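Cryptochrome DASH (Arabidopsis thaliana, PDB 2J4D) uses light to repair cyclobutane pyrimidine dimers in single-stranded DNA, binds FAD and a folate antenna, and may act as a photoreceptor. Local coordinates at residues Y178-P184 against E202-R208; I207-R212 against R300-E304. All blocks are in the same frame, centred on the assembly; numbering follows the deposited sequence.

How the contacts relate
Contacts 1 and 2 follow one another along the chain, their centres 13 Å apart, and share Ile207 and Arg208. Contact 1 is a surface contact that stays local: the loop after strand 168-172 lies against the end of helix 194-204 and the residues following it. Contact 2 is partly buried and long-range, carrying the next part of that chain onto helix 299-312. In both, Ile207 packs on a tyrosine face, Tyr178 in the first and Tyr303 in the second. The polar chemistry differs: in contact 1 an arginine holds an aspartate and stacks on a histidine among several waters, whereas in contact 2 one glutamate gathers a serine and an arginine.

Contact 1: Y178-P184 against E202-R208; sequences YHKDDLP and EAKCSIR
Tyr178 and Ile207 bring the two backbones nearest, CA to CA 5.5 Å, and the segments pass in opposite directions until Pro184 faces Lys204. In this photolyase-type alpha/beta domain, the loop after strand 168-172, at the edge of the five-stranded parallel sheet, makes a 3-10 turn at 180-182 beside the end of helix 194-204. A water ties His179 N and Asp182 OD2 to Ser206 O. A chi1 of -162°, which turns the His179 ring away from its own backbone N, lays it flat against the Arg208 guanidinium, centres 3.8 Å apart and planes at 9°; Asp181 N, in the ring plane, hydrogen-bonds to His179 ND1 at 3.0 Å and helps fix the ring's rotation. The extended Arg208 also grips Asp182 side-on. In this salt bridge Arg208 NE reaches Asp182 OD2 at 2.8 Å on the syn side, while NH2 makes a nearly straight bond (172°) to OD1 from above the carboxylate plane. Ile207 CG1 rests over one face of Tyr178, toward the rim, and Cys205 CB touches CD2. Two waters in the ring plane lead from Tyr178 OH to Cys205 O and Glu202 OE2; that glutamate also pairs with Arg198. Pro184 CD abuts Cys205 SG at 3.4 Å.

Contact 2: I207-R212 against R300-E304; sequences IRSSTR and RFIYE
Ser210 meets Glu304 with OG placed between its backbone N and carbonyl carbon (chi1 67°), a setting that lets N and OG converge on one acceptor. Glu304, its CG beside the backbone N (chi1 -74°), accepts two hydrogen bonds at OE1: Ser210 N and Ser210 OG each donate to Glu304 OE1 at 2.6 Å, the amide on the anti side and the hydroxyl on the syn side, from opposite faces of the carboxylate. Arg212 bends back so that NE donates almost straight (175°) to Ser210 O at 2.9 Å; Arg212 NH2, probably steadied by that bond, forms a salt bridge to Glu304 OE2 at 2.9 Å, weak as a hydrogen bond. With an alanine in place of Glu304, Ser210 N and OG would probably lose their shared acceptor and Arg212 its negative mate. At the other end, Ile207 CD1 stands over the centre of the Tyr303 ring, 3.6 Å from its centroid, while Ile207 CG2 touches Tyr303 CD2. Between these ends, Arg300 CD packs on Arg208 O at 3.5 Å, and Ser209 O lies over one face of the Arg300 guanidinium, which pairs with Asp54 and Asp56. The contact joins the loop after helix 194-204, in the photolyase alpha/beta part, to helix 299-312, the Tyr303 side chain about 12 Å from the bound FAD, with Tyr26 of helix 12-26 against Ser210, Arg212 and Glu304, and Leu323 of helix 317-339 against Tyr303.

Contact 1: Y178-P184 against E202-R208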
loop_
_atom_site.group_PDB
_atom_site.type_symbol
_atom_site.label_atom_id
_atom_site.label_comp_id
_atom_site.label_asym_id
_atom_site.label_seq_id
_atom_site.Cartn_x
_atom_site.Cartn_y
_atom_site.Cartn_z
ATOM N N TYR A 178 -4.085 7.290 13.320
ATOM C CA TYR A 178 -3.786 7.912 14.596
ATOM C C TYR A 178 -2.395 8.516 14.403
ATOM O O TYR A 178 -1.476 7.834 13.956
ATOM C CB TYR A 178 -3.751 6.881 15.728
ATOM C CG TYR A 178 -5.122 6.441 16.165
ATOM C CD1 TYR A 178 -5.710 5.295 15.635
ATOM C CD2 TYR A 178 -5.851 7.192 17.088
ATOM C CE1 TYR A 178 -6.995 4.907 16.012
ATOM C CE2 TYR A 178 -7.141 6.813 17.473
ATOM C CZ TYR A 178 -7.703 5.670 16.929
ATOM O OH TYR A 178 -8.970 5.291 17.301
ATOM N N HIS A 179 -2.244 9.789 14.741
ATOM C CA HIS A 179 -0.967 10.481 14.581
ATOM C C HIS A 179 0.074 10.032 15.604
ATOM O O HIS A 179 -0.240 9.838 16.775
ATOM C CB HIS A 179 -1.193 11.996 14.690
ATOM C CG HIS A 179 -0.071 12.819 14.138
ATOM N ND1 HIS A 179 1.165 12.895 14.741
ATOM C CD2 HIS A 179 -0.002 13.608 13.040
ATOM C CE1 HIS A 179 1.949 13.696 14.040
ATOM N NE2 HIS A 179 1.263 14.143 13.003
ATOM N N LYS A 180 1.320 9.883 15.162
ATOM C CA LYS A 180 2.390 9.446 16.054
ATOM C C LYS A 180 2.524 10.330 17.303
ATOM O O LYS A 180 2.737 9.824 18.407
ATOM C CB LYS A 180 3.723 9.419 15.295
ATOM C CG LYS A 180 4.875 8.773 16.067
ATOM C CD LYS A 180 6.099 8.579 15.167
ATOM C CE LYS A 180 7.099 9.711 15.301
ATOM N NZ LYS A 180 7.842 9.639 16.593
ATOM N N ASP A 181 2.391 11.642 17.128
ATOM C CA ASP A 181 2.522 12.582 18.238
ATOM C C ASP A 181 1.386 12.518 19.257
ATOM O O ASP A 181 1.537 13.007 20.383
ATOM C CB ASP A 181 2.616 14.019 17.716
ATOM C CG ASP A 181 3.856 14.258 16.888
ATOM O OD1 ASP A 181 4.809 13.472 17.014
ATOM O OD2 ASP A 181 3.877 15.240 16.121
ATOM N N ASP A 182 0.258 11.918 18.870
ATOM C CA ASP A 182 -0.903 11.826 19.756
ATOM C C ASP A 182 -1.002 10.521 20.535
ATOM O O ASP A 182 -1.888 10.381 21.378
ATOM C CB ASP A 182 -2.216 11.987 18.969
ATOM C CG ASP A 182 -2.328 13.317 18.252
ATOM O OD1 ASP A 182 -1.704 14.303 18.691
ATOM O OD2 ASP A 182 -3.069 13.381 17.247
ATOM N N LEU A 183 -0.124 9.565 20.239
ATOM C CA LEU A 183 -0.139 8.263 20.908
ATOM C C LEU A 183 0.083 8.341 22.414
ATOM O O LEU A 183 0.726 9.263 22.909
ATOM C CB LEU A 183 0.923 7.345 20.302
ATOM C CG LEU A 183 0.720 6.944 18.840
ATOM C CD1 LEU A 183 1.896 6.090 18.389
ATOM C CD2 LEU A 183 -0.579 6.167 18.694
ATOM N N PRO A 184 -0.459 7.368 23.162
ATOM C CA PRO A 184 -0.302 7.341 24.619
ATOM C C PRO A 184 1.024 6.716 25.043
ATOM O O PRO A 184 1.183 6.298 26.183
ATOM C CB PRO A 184 -1.504 6.523 25.079
ATOM C CG PRO A 184 -1.678 5.541 23.962
ATOM C CD PRO A 184 -1.470 6.388 22.719
ATOM N N GLU A 202 -7.736 3.647 21.162
ATOM C CA GLU A 202 -9.179 3.880 21.113
ATOM C C GLU A 202 -9.692 4.500 22.401
ATOM O O GLU A 202 -10.676 5.233 22.401
ATOM C CB GLU A 202 -9.932 2.575 20.831
ATOM C CG GLU A 202 -9.693 2.033 19.431
ATOM C CD GLU A 202 -10.682 0.958 19.032
ATOM O OE1 GLU A 202 -10.732 -0.094 19.698
ATOM O OE2 GLU A 202 -11.412 1.172 18.042
ATOM N N ALA A 203 -9.016 4.216 23.504
ATOM C CA ALA A 203 -9.443 4.766 24.779
ATOM C C ALA A 203 -8.818 6.122 25.090
ATOM O O ALA A 203 -9.444 6.968 25.737
ATOM C CB ALA A 203 -9.124 3.785 25.897
ATOM N N LYS A 204 -7.599 6.351 24.611
ATOM C CA LYS A 204 -6.929 7.602 24.934
ATOM C C LYS A 204 -6.617 8.565 23.798
ATOM O O LYS A 204 -6.054 9.635 24.036
ATOM C CB LYS A 204 -5.633 7.290 25.679
ATOM C CG LYS A 204 -5.805 6.315 26.826
ATOM C CD LYS A 204 -4.486 6.113 27.538
ATOM C CE LYS A 204 -4.493 4.873 28.406
ATOM N NZ LYS A 204 -3.160 4.685 29.048
ATOM N N CYS A 205 -6.975 8.211 22.572
ATOM C CA CYS A 205 -6.678 9.094 21.448
ATOM C C CYS A 205 -7.880 9.437 20.608
ATOM O O CYS A 205 -8.897 8.742 20.627
ATOM C CB CYS A 205 -5.651 8.459 20.511
ATOM S SG CYS A 205 -4.142 7.938 21.282
ATOM N N SER A 206 -7.732 10.517 19.853
ATOM C CA SER A 206 -8.753 10.977 18.926
ATOM C C SER A 206 -8.101 10.942 17.549
ATOM O O SER A 206 -6.873 11.016 17.430
ATOM C CB SER A 206 -9.174 12.417 19.238
ATOM O OG SER A 206 -9.950 12.484 20.417
ATOM N N ILE A 207 -8.922 10.817 16.515
ATOM C CA ILE A 207 -8.428 10.814 15.148
ATOM C C ILE A 207 -8.592 12.254 14.671
ATOM O O ILE A 207 -9.664 12.839 14.813
ATOM C CB ILE A 207 -9.266 9.866 14.258
ATOM C CG1 ILE A 207 -9.059 8.417 14.709
ATOM C CG2 ILE A 207 -8.859 10.021 12.792
ATOM C CD1 ILE A 207 -9.923 7.414 13.966
ATOM N N ARG A 208 -7.532 12.840 14.127
ATOM C CA ARG A 208 -7.603 14.220 13.658
ATOM C C ARG A 208 -8.450 14.352 12.402
ATOM O O ARG A 208 -8.508 13.430 11.584
ATOM C CB ARG A 208 -6.202 14.753 13.348
ATOM C CG ARG A 208 -5.226 14.695 14.518
ATOM C CD ARG A 208 -3.882 15.262 14.107
ATOM N NE ARG A 208 -2.886 15.204 15.176
ATOM C CZ ARG A 208 -1.710 15.826 15.124
ATOM N NH1 ARG A 208 -1.387 16.549 14.062
ATOM N NH2 ARG A 208 -0.858 15.731 16.132
HETATM O O HOH W 1 -10.246 6.671 19.150
HETATM O O HOH W 2 -11.070 3.740 16.323
HETATM O O HOH W 3 -4.294 11.236 16.249
HETATM O O HOH W 4 1.796 16.865 16.084
#

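Contact 2: I207-R212 against R300-E304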
loop_
_atom_site.group_PDB
_atom_site.type_symbol
_atom_site.label_atom_id
_atom_site.label_comp_id
_atom_site.label_asym_id
_atom_site.label_seq_id
_atom_site.Cartn_x
_atom_site.Cartn_y
_atom_site.Cartn_z
ATOM N N ILE A 207 -8.922 10.817 16.515
ATOM C CA ILE A 207 -8.428 10.814 15.148
ATOM C C ILE A 207 -8.592 12.254 14.671
ATOM O O ILE A 207 -9.664 12.839 14.813
ATOM C CB ILE A 207 -9.266 9.866 14.258
ATOM C CG1 ILE A 207 -9.059 8.417 14.709
ATOM C CG2 ILE A 207 -8.859 10.021 12.792
ATOM C CD1 ILE A 207 -9.923 7.414 13.966
ATOM N N ARG A 208 -7.532 12.840 14.127
ATOM C CA ARG A 208 -7.603 14.220 13.658
ATOM C C ARG A 208 -8.450 14.352 12.402
ATOM O O ARG A 208 -8.508 13.430 11.584
ATOM C CB ARG A 208 -6.202 14.753 13.348
ATOM C CG ARG A 208 -5.226 14.695 14.518
ATOM C CD ARG A 208 -3.882 15.262 14.107
ATOM N NE ARG A 208 -2.886 15.204 15.176
ATOM C CZ ARG A 208 -1.710 15.826 15.124
ATOM N NH1 ARG A 208 -1.387 16.549 14.062
ATOM N NH2 ARG A 208 -0.858 15.731 16.132
ATOM N N SER A 209 -9.108 15.501 12.255
ATOM C CA SER A 209 -9.910 15.776 11.066
ATOM C C SER A 209 -8.905 15.808 9.923
ATOM O O SER A 209 -7.724 16.088 10.142
ATOM C CB SER A 209 -10.588 17.150 11.174
ATOM O OG SER A 209 -11.463 17.206 12.283
ATOM N N SER A 210 -9.355 15.523 8.709
ATOM C CA SER A 210 -8.438 15.548 7.583
ATOM C C SER A 210 -8.070 17.006 7.312
ATOM O O SER A 210 -8.863 17.912 7.570
ATOM C CB SER A 210 -9.089 14.908 6.349
ATOM O OG SER A 210 -10.167 15.686 5.873
ATOM N N THR A 211 -6.859 17.234 6.820
ATOM C CA THR A 211 -6.406 18.588 6.523
ATOM C C THR A 211 -7.074 19.120 5.250
ATOM O O THR A 211 -7.074 18.450 4.210
ATOM C CB THR A 211 -4.868 18.618 6.372
ATOM O OG1 THR A 211 -4.269 18.266 7.627
ATOM C CG2 THR A 211 -4.385 20.002 5.958
ATOM N N ARG A 212 -7.659 20.315 5.341
ATOM C CA ARG A 212 -8.334 20.931 4.202
ATOM C C ARG A 212 -7.334 21.665 3.328
ATOM O O ARG A 212 -6.514 22.433 3.821
ATOM C CB ARG A 212 -9.419 21.908 4.667
ATOM C CG ARG A 212 -10.436 21.281 5.594
ATOM C CD ARG A 212 -10.917 19.945 5.058
ATOM N NE ARG A 212 -11.118 18.989 6.143
ATOM C CZ ARG A 212 -12.300 18.520 6.526
ATOM N NH1 ARG A 212 -13.409 18.912 5.906
ATOM N NH2 ARG A 212 -12.371 17.666 7.538
ATOM N N ARG A 300 -7.363 9.323 7.308
ATOM C CA ARG A 300 -8.159 10.359 7.952
ATOM C C ARG A 300 -9.349 10.661 7.067
ATOM O O ARG A 300 -10.451 10.898 7.560
ATOM C CB ARG A 300 -7.332 11.622 8.222
ATOM C CG ARG A 300 -6.295 11.393 9.303
ATOM C CD ARG A 300 -5.610 12.671 9.738
ATOM N NE ARG A 300 -4.983 13.365 8.619
ATOM C CZ ARG A 300 -3.891 14.114 8.732
ATOM N NH1 ARG A 300 -3.309 14.259 9.916
ATOM N NH2 ARG A 300 -3.376 14.710 7.663
ATOM N N PHE A 301 -9.129 10.642 5.756
ATOM C CA PHE A 301 -10.210 10.860 4.795
ATOM C C PHE A 301 -11.218 9.708 4.905
ATOM O O PHE A 301 -12.429 9.928 5.012
ATOM C CB PHE A 301 -9.635 10.922 3.375
ATOM C CG PHE A 301 -10.653 10.696 2.293
ATOM C CD1 PHE A 301 -11.690 11.602 2.087
ATOM C CD2 PHE A 301 -10.583 9.567 1.482
ATOM C CE1 PHE A 301 -12.638 11.386 1.091
ATOM C CE2 PHE A 301 -11.530 9.342 0.482
ATOM C CZ PHE A 301 -12.560 10.254 0.286
ATOM N N ILE A 302 -10.713 8.479 4.886
ATOM C CA ILE A 302 -11.588 7.311 4.981
ATOM C C ILE A 302 -12.435 7.365 6.254
ATOM O O ILE A 302 -13.634 7.075 6.223
ATOM C CB ILE A 302 -10.776 5.988 4.957
ATOM C CG1 ILE A 302 -10.095 5.824 3.593
ATOM C CG2 ILE A 302 -11.712 4.783 5.214
ATOM C CD1 ILE A 302 -9.017 4.744 3.555
ATOM N N TYR A 303 -11.813 7.749 7.365
ATOM C CA TYR A 303 -12.524 7.845 8.640
ATOM C C TYR A 303 -13.683 8.841 8.565
ATOM O O TYR A 303 -14.784 8.572 9.052
ATOM C CB TYR A 303 -11.559 8.261 9.755
ATOM C CG TYR A 303 -12.239 8.476 11.087
ATOM C CD1 TYR A 303 -12.881 7.427 11.743
ATOM C CD2 TYR A 303 -12.252 9.735 11.689
ATOM C CE1 TYR A 303 -13.527 7.627 12.973
ATOM C CE2 TYR A 303 -12.894 9.943 12.917
ATOM C CZ TYR A 303 -13.527 8.887 13.546
ATOM O OH TYR A 303 -14.177 9.092 14.739
ATOM N N GLU A 304 -13.444 9.993 7.956
ATOM C CA GLU A 304 -14.503 10.979 7.843
ATOM C C GLU A 304 -15.637 10.476 6.962
ATOM O O GLU A 304 -16.795 10.803 7.203
ATOM C CB GLU A 304 -13.949 12.303 7.316
ATOM C CG GLU A 304 -13.148 13.047 8.374
ATOM C CD GLU A 304 -12.910 14.506 8.029
ATOM O OE1 GLU A 304 -11.745 14.878 7.798
ATOM O OE2 GLU A 304 -13.894 15.279 7.992
HETATM O O HOH W 5 -10.637 12.427 10.129
HETATM O O HOH W 6 -2.272 16.803 11.116
#